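Local coordinates for hypothetical conserved protein, GK1056 (Geobacillus kaustophilus, PDB 2QYH) that is of unknown function but belongs to the haloacid dehalogenase-like hydrolases and may be a magnesium-dependent phosphatase, at residues 49-52 against 53-56; 70-74 against 75-79. One frame throughout, in Å; residues are numbered along the deposited sequence.

Contact 1. Residues 49-52 against 53-56; sequences MFEH and VRKQ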
HETATM    1  N   MSE D  49      -1.431  -2.004   7.005  1.00 36.82           N
HETATM    2  CA  MSE D  49      -1.372  -0.551   6.895  1.00 36.82           C
HETATM    3  C   MSE D  49      -0.061  -0.036   6.321  1.00 36.82           C
HETATM    4  O   MSE D  49       0.136   1.176   6.218  1.00 50.80           O
HETATM    5  CB  MSE D  49      -1.619   0.096   8.257  1.00 61.39           C
HETATM    6  CG  MSE D  49      -3.085   0.246   8.614  1.00 61.39           C
HETATM    7 SE   MSE D  49      -3.351   0.855  10.433  1.00 61.39          SE
HETATM    8  CE  MSE D  49      -2.521   2.604  10.335  1.00 61.39           C
ATOM      9  N   PHE D  50       0.841  -0.944   5.961  1.00 35.59           N
ATOM     10  CA  PHE D  50       2.116  -0.528   5.384  1.00 35.59           C
ATOM     11  C   PHE D  50       2.737  -1.613   4.511  1.00 36.59           C
ATOM     12  O   PHE D  50       3.960  -1.745   4.413  1.00 36.59           O
ATOM     13  CB  PHE D  50       3.098  -0.068   6.483  1.00 29.38           C
ATOM     14  CG  PHE D  50       3.585  -1.165   7.394  1.00 28.38           C
ATOM     15  CD1 PHE D  50       4.856  -1.716   7.221  1.00 27.38           C
ATOM     16  CD2 PHE D  50       2.803  -1.601   8.465  1.00 26.38           C
ATOM     17  CE1 PHE D  50       5.348  -2.679   8.105  1.00 26.38           C
ATOM     18  CE2 PHE D  50       3.284  -2.567   9.361  1.00 25.38           C
ATOM     19  CZ  PHE D  50       4.566  -3.106   9.178  1.00 27.38           C
ATOM     20  N   GLU D  51       1.867  -2.380   3.864  1.00 40.31           N
ATOM     21  CA  GLU D  51       2.303  -3.449   2.982  1.00 41.31           C
ATOM     22  C   GLU D  51       2.881  -2.870   1.688  1.00 41.31           C
ATOM     23  O   GLU D  51       3.826  -3.420   1.127  1.00 41.31           O
ATOM     24  CB  GLU D  51       1.129  -4.360   2.654  1.00 40.54           C
ATOM     25  CG  GLU D  51       1.516  -5.621   1.927  1.00 42.54           C
ATOM     26  CD  GLU D  51       0.307  -6.431   1.525  1.00 45.54           C
ATOM     27  OE1 GLU D  51      -0.603  -6.612   2.366  1.00 47.54           O
ATOM     28  OE2 GLU D  51       0.268  -6.892   0.367  1.00 47.54           O
ATOM     29  N   HIS D  52       2.311  -1.767   1.213  1.00 33.52           N
ATOM     30  CA  HIS D  52       2.803  -1.151  -0.011  1.00 34.52           C
ATOM     31  C   HIS D  52       4.269  -0.734   0.169  1.00 34.52           C
ATOM     32  O   HIS D  52       5.110  -0.987  -0.704  1.00 34.52           O
ATOM     33  CB  HIS D  52       1.949   0.066  -0.389  1.00 42.80           C
ATOM     34  CG  HIS D  52       2.363   0.716  -1.676  1.00 45.80           C
ATOM     35  ND1 HIS D  52       2.357   0.054  -2.885  1.00 47.80           N
ATOM     36  CD2 HIS D  52       2.819   1.968  -1.938  1.00 46.80           C
ATOM     37  CE1 HIS D  52       2.787   0.864  -3.832  1.00 47.80           C
ATOM     38  NE2 HIS D  52       3.076   2.031  -3.287  1.00 47.80           N
ATOM     39  N   VAL D  53       4.567  -0.096   1.301  1.00 26.17           N
ATOM     40  CA  VAL D  53       5.929   0.335   1.592  1.00 26.17           C
ATOM     41  C   VAL D  53       6.856  -0.879   1.623  1.00 25.17           C
ATOM     42  O   VAL D  53       7.968  -0.835   1.095  1.00 25.17           O
ATOM     43  CB  VAL D  53       6.029   1.017   2.966  1.00 41.05           C
ATOM     44  CG1 VAL D  53       7.297   1.832   3.039  1.00 42.05           C
ATOM     45  CG2 VAL D  53       4.804   1.880   3.213  1.00 42.05           C
ATOM     46  N   ARG D  54       6.389  -1.954   2.258  1.00 26.01           N
ATOM     47  CA  ARG D  54       7.166  -3.182   2.369  1.00 26.01           C
ATOM     48  C   ARG D  54       7.495  -3.733   0.990  1.00 26.01           C
ATOM     49  O   ARG D  54       8.630  -4.142   0.726  1.00 26.01           O
ATOM     50  CB  ARG D  54       6.406  -4.243   3.174  1.00 33.51           C
ATOM     51  CG  ARG D  54       6.247  -3.936   4.651  1.00 32.51           C
ATOM     52  CD  ARG D  54       6.169  -5.230   5.464  1.00 31.51           C
ATOM     53  NE  ARG D  54       5.069  -6.097   5.046  1.00 31.51           N
ATOM     54  CZ  ARG D  54       3.790  -5.876   5.340  1.00 31.51           C
ATOM     55  NH1 ARG D  54       3.445  -4.814   6.064  1.00 29.51           N
ATOM     56  NH2 ARG D  54       2.852  -6.715   4.910  1.00 32.51           N
ATOM     57  N   LYS D  55       6.500  -3.748   0.113  1.00 33.03           N
ATOM     58  CA  LYS D  55       6.710  -4.248  -1.233  1.00 34.03           C
ATOM     59  C   LYS D  55       7.675  -3.339  -1.993  1.00 33.03           C
ATOM     60  O   LYS D  55       8.508  -3.812  -2.768  1.00 34.03           O
ATOM     61  CB  LYS D  55       5.366  -4.383  -1.967  1.00 36.22           C
ATOM     62  CG  LYS D  55       4.613  -5.648  -1.555  1.00 39.22           C
ATOM     63  CD  LYS D  55       3.408  -5.988  -2.442  1.00 44.22           C
ATOM     64  CE  LYS D  55       2.148  -5.208  -2.057  1.00 45.22           C
ATOM     65  NZ  LYS D  55       0.901  -5.747  -2.704  1.00 44.22           N
ATOM     66  N   GLN D  56       7.580  -2.039  -1.746  1.00 33.95           N
ATOM     67  CA  GLN D  56       8.448  -1.080  -2.405  1.00 32.95           C
ATOM     68  C   GLN D  56       9.922  -1.306  -2.056  1.00 32.95           C
ATOM     69  O   GLN D  56      10.792  -1.253  -2.931  1.00 32.95           O
ATOM     70  CB  GLN D  56       8.043   0.346  -2.021  1.00 28.54           C
ATOM     71  CG  GLN D  56       6.898   0.923  -2.821  1.00 28.54           C
ATOM     72  CD  GLN D  56       6.485   2.293  -2.321  1.00 29.54           C
ATOM     73  OE1 GLN D  56       5.805   2.415  -1.307  1.00 30.54           O
ATOM     74  NE2 GLN D  56       6.907   3.334  -3.027  1.00 30.54           N
TER
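The guanidinium group of R54 lies over one face of the F50 ring, with NH1 above the ring centre and 3.5 Å from CE1. This is a cation-pi contact made by the end of the group, since the two planes stand 83° apart and F50 CE1 sits near the guanidinium plane, at its edge. A bend at chi3 (-58°) turns the arginine chain back toward F50, where NH1 also bonds to P47 O. E51 CA covers a face of the guanidinium, and E51 CG comes to 3.4 Å from R54 NH2. Replacing R54 by alanine removes the guanidinium, and the F50 ring would probably lose its cation-pi partner and P47 O this side-chain donor.

This is the N-terminal end of helix 51-57, the helix of a beta-alpha-beta unit in the HAD-like fold, with F50 as its N-cap residue, turned inward to meet F62 edge-to-face. Backbone bonds K55 N to E51 O and Q56 N to H52 O, each 2.9 Å, follow the i to i+4 pattern.

Farther round the helix, K55 NZ reaches E51 OE2 at 3.3 Å in a salt bridge whose hydrogen bond is weak; F48 O of the second subunit is its stronger partner. Q56 CG lies over a face of the H52 imidazole, 4.2 Å from its centroid, a CH-pi contact, while Q56 NE2 bonds to K127 O of the second subunit and H52 stacks on that subunit's H52.

Contact 2. Residues 70-74 against 75-79; sequences VVFEG and NVLYK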
ATOM      1  N   VAL D  70       5.130  -9.860  15.303  1.00 23.53           N
ATOM      2  CA  VAL D  70       6.464  -9.730  14.736  1.00 23.53           C
ATOM      3  C   VAL D  70       6.752 -10.781  13.677  1.00 23.53           C
ATOM      4  O   VAL D  70       6.634 -11.977  13.931  1.00 23.53           O
ATOM      5  CB  VAL D  70       7.513  -9.848  15.851  1.00 22.54           C
ATOM      6  CG1 VAL D  70       8.912  -9.567  15.299  1.00 21.54           C
ATOM      7  CG2 VAL D  70       7.156  -8.897  16.987  1.00 20.54           C
ATOM      8  N   VAL D  71       7.155 -10.330  12.495  1.00 25.83           N
ATOM      9  CA  VAL D  71       7.438 -11.236  11.388  1.00 25.83           C
ATOM     10  C   VAL D  71       8.898 -11.179  10.938  1.00 26.83           C
ATOM     11  O   VAL D  71       9.488 -10.105  10.857  1.00 26.83           O
ATOM     12  CB  VAL D  71       6.543 -10.892  10.163  1.00 19.71           C
ATOM     13  CG1 VAL D  71       6.846 -11.841   9.013  1.00 18.71           C
ATOM     14  CG2 VAL D  71       5.077 -10.951  10.548  1.00 19.71           C
ATOM     15  N   PHE D  72       9.478 -12.337  10.638  1.00 30.19           N
ATOM     16  CA  PHE D  72      10.861 -12.397  10.159  1.00 30.19           C
ATOM     17  C   PHE D  72      10.934 -13.131   8.816  1.00 30.19           C
ATOM     18  O   PHE D  72      10.543 -14.291   8.714  1.00 30.19           O
ATOM     19  CB  PHE D  72      11.765 -13.109  11.169  1.00 19.65           C
ATOM     20  CG  PHE D  72      13.166 -13.294  10.682  1.00 20.65           C
ATOM     21  CD1 PHE D  72      13.989 -12.195  10.465  1.00 20.65           C
ATOM     22  CD2 PHE D  72      13.648 -14.561  10.389  1.00 19.65           C
ATOM     23  CE1 PHE D  72      15.279 -12.357   9.959  1.00 21.65           C
ATOM     24  CE2 PHE D  72      14.936 -14.733   9.882  1.00 20.65           C
ATOM     25  CZ  PHE D  72      15.753 -13.629   9.666  1.00 19.65           C
ATOM     26  N   GLU D  73      11.441 -12.454   7.791  1.00 26.70           N
ATOM     27  CA  GLU D  73      11.544 -13.034   6.452  1.00 26.70           C
ATOM     28  C   GLU D  73      10.247 -13.724   6.024  1.00 26.70           C
ATOM     29  O   GLU D  73      10.269 -14.859   5.555  1.00 26.70           O
ATOM     30  CB  GLU D  73      12.689 -14.049   6.376  1.00 32.20           C
ATOM     31  CG  GLU D  73      14.057 -13.502   6.728  1.00 32.20           C
ATOM     32  CD  GLU D  73      15.189 -14.438   6.316  1.00 33.20           C
ATOM     33  OE1 GLU D  73      15.053 -15.668   6.503  1.00 35.20           O
ATOM     34  OE2 GLU D  73      16.220 -13.940   5.814  1.00 36.20           O
ATOM     35  N   GLY D  74       9.117 -13.046   6.203  1.00 27.03           N
ATOM     36  CA  GLY D  74       7.848 -13.619   5.802  1.00 27.03           C
ATOM     37  C   GLY D  74       7.124 -14.525   6.783  1.00 29.03           C
ATOM     38  O   GLY D  74       5.963 -14.845   6.557  1.00 29.03           O
ATOM     39  N   ASN D  75       7.769 -14.942   7.868  1.00 30.77           N
ATOM     40  CA  ASN D  75       7.110 -15.829   8.823  1.00 31.77           C
ATOM     41  C   ASN D  75       6.954 -15.225  10.209  1.00 30.77           C
ATOM     42  O   ASN D  75       7.859 -14.565  10.712  1.00 31.77           O
ATOM     43  CB  ASN D  75       7.876 -17.145   8.923  1.00 49.36           C
ATOM     44  CG  ASN D  75       8.048 -17.813   7.574  1.00 53.36           C
ATOM     45  OD1 ASN D  75       7.072 -18.064   6.865  1.00 57.36           O
ATOM     46  ND2 ASN D  75       9.291 -18.104   7.210  1.00 52.36           N
ATOM     47  N   VAL D  76       5.798 -15.462  10.824  1.00 25.30           N
ATOM     48  CA  VAL D  76       5.519 -14.939  12.146  1.00 24.30           C
ATOM     49  C   VAL D  76       6.563 -15.467  13.107  1.00 24.30           C
ATOM     50  O   VAL D  76       6.817 -16.663  13.164  1.00 24.30           O
ATOM     51  CB  VAL D  76       4.114 -15.349  12.620  1.00 22.59           C
ATOM     52  CG1 VAL D  76       3.869 -14.829  14.030  1.00 22.59           C
ATOM     53  CG2 VAL D  76       3.068 -14.786  11.668  1.00 22.59           C
ATOM     54  N   LEU D  77       7.165 -14.559  13.865  1.00 29.74           N
ATOM     55  CA  LEU D  77       8.213 -14.906  14.810  1.00 29.74           C
ATOM     56  C   LEU D  77       7.696 -14.860  16.233  1.00 29.74           C
ATOM     57  O   LEU D  77       8.147 -15.608  17.097  1.00 29.74           O
ATOM     58  CB  LEU D  77       9.378 -13.924  14.669  1.00 30.67           C
ATOM     59  CG  LEU D  77      10.661 -14.361  15.364  1.00 32.67           C
ATOM     60  CD1 LEU D  77      11.561 -14.987  14.350  1.00 32.67           C
ATOM     61  CD2 LEU D  77      11.349 -13.174  16.003  1.00 34.67           C
ATOM     62  N   TYR D  78       6.748 -13.966  16.469  1.00 31.52           N
ATOM     63  CA  TYR D  78       6.163 -13.799  17.785  1.00 32.52           C
ATOM     64  C   TYR D  78       4.822 -13.102  17.661  1.00 33.52           C
ATOM     65  O   TYR D  78       4.668 -12.182  16.862  1.00 33.52           O
ATOM     66  CB  TYR D  78       7.104 -12.971  18.667  1.00 24.51           C
ATOM     67  CG  TYR D  78       6.494 -12.523  19.972  1.00 23.51           C
ATOM     68  CD1 TYR D  78       5.813 -11.312  20.071  1.00 20.51           C
ATOM     69  CD2 TYR D  78       6.536 -13.348  21.093  1.00 23.51           C
ATOM     70  CE1 TYR D  78       5.187 -10.942  21.257  1.00 22.51           C
ATOM     71  CE2 TYR D  78       5.912 -12.989  22.278  1.00 22.51           C
ATOM     72  CZ  TYR D  78       5.239 -11.793  22.358  1.00 23.51           C
ATOM     73  OH  TYR D  78       4.596 -11.467  23.538  1.00 25.51           O
ATOM     74  N   LYS D  79       3.841 -13.550  18.432  1.00 41.71           N
ATOM     75  CA  LYS D  79       2.538 -12.912  18.396  1.00 43.71           C
ATOM     76  C   LYS D  79       1.822 -13.006  19.729  1.00 43.71           C
ATOM     77  O   LYS D  79       1.718 -14.072  20.326  1.00 44.71           O
ATOM     78  CB  LYS D  79       1.672 -13.479  17.267  1.00 29.20           C
ATOM     79  CG  LYS D  79       1.591 -14.978  17.183  1.00 30.20           C
ATOM     80  CD  LYS D  79       0.745 -15.386  15.988  1.00 33.20           C
ATOM     81  CE  LYS D  79       0.750 -16.896  15.784  1.00 36.20           C
ATOM     82  NZ  LYS D  79       0.242 -17.605  16.991  1.00 39.20           N
TER
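The Y78 ring is met at its edge by V70 CG2, which comes near the ring plane, 4.1 Å from CD1, whereas L77 CD1 approaches the F72 ring obliquely and makes its closer contact with F72 CB, at 3.7 Å. Over one face of the F72 ring lies CG of its neighbour E73, offset toward the rim. With CG of Y78 trans to the backbone N (chi1 170°), the near edge of the ring comes beside V70, and the hydroxyl, farther on, bonds to Q80 OE1. F72 also meets Y38 edge-to-face, and both F72 and L77 pack on M191 of helix 184-195.

The backbone beneath is a beta hairpin at the margin of the mixed sheet, closed by a type I' turn from F72 to N75. Both ends of that turn are bonded: F72 N donates to N75 O at 2.8 Å, nearly straight at the hydrogen, and N75 N donates to F72 O at 3.0 Å from well above the carbonyl plane. G74 takes a positive phi of 86°, where a beta carbon would be jammed against the carbonyl oxygen of E73, and this accounts for the glycine.

Beyond the turn the pairing slips by one residue in a classic beta bulge, with L77 and Y78 both facing V70. V70 O accepts from both: L77 N at 2.6 Å lies in the carbonyl plane, and Y78 N follows at 3.2 Å. V70 N returns a bond to Y78 O, 2.8 Å long. The bulge places L77 on the same side as F72, V70 and Y78, whereas V71 and V76 occupy the other face, where V71 CG1 rests 3.4 Å from N75 O.

The two contacts illustrate how local sequence neighbours are held differently according to secondary structure. Contact 1 winds along one helix and draws on charges and rings, the side-chain ends of K55 and Q56 bonded to the second subunit; contact 2 folds a chain back on itself mainly through backbone bonds between strands and apolar contacts, and no other chain of the assembly touches it. Both are partly buried, but contact 2 has exposed residues at its turn and at V76 whereas contact 1 has none. Their centres lie 16 Å apart, yet strand 62-64 links them: F50 and R54 reach it from the helix, V70 and V71 from the hairpin, the helix packing on the mixed sheet and the hairpin forming its margin.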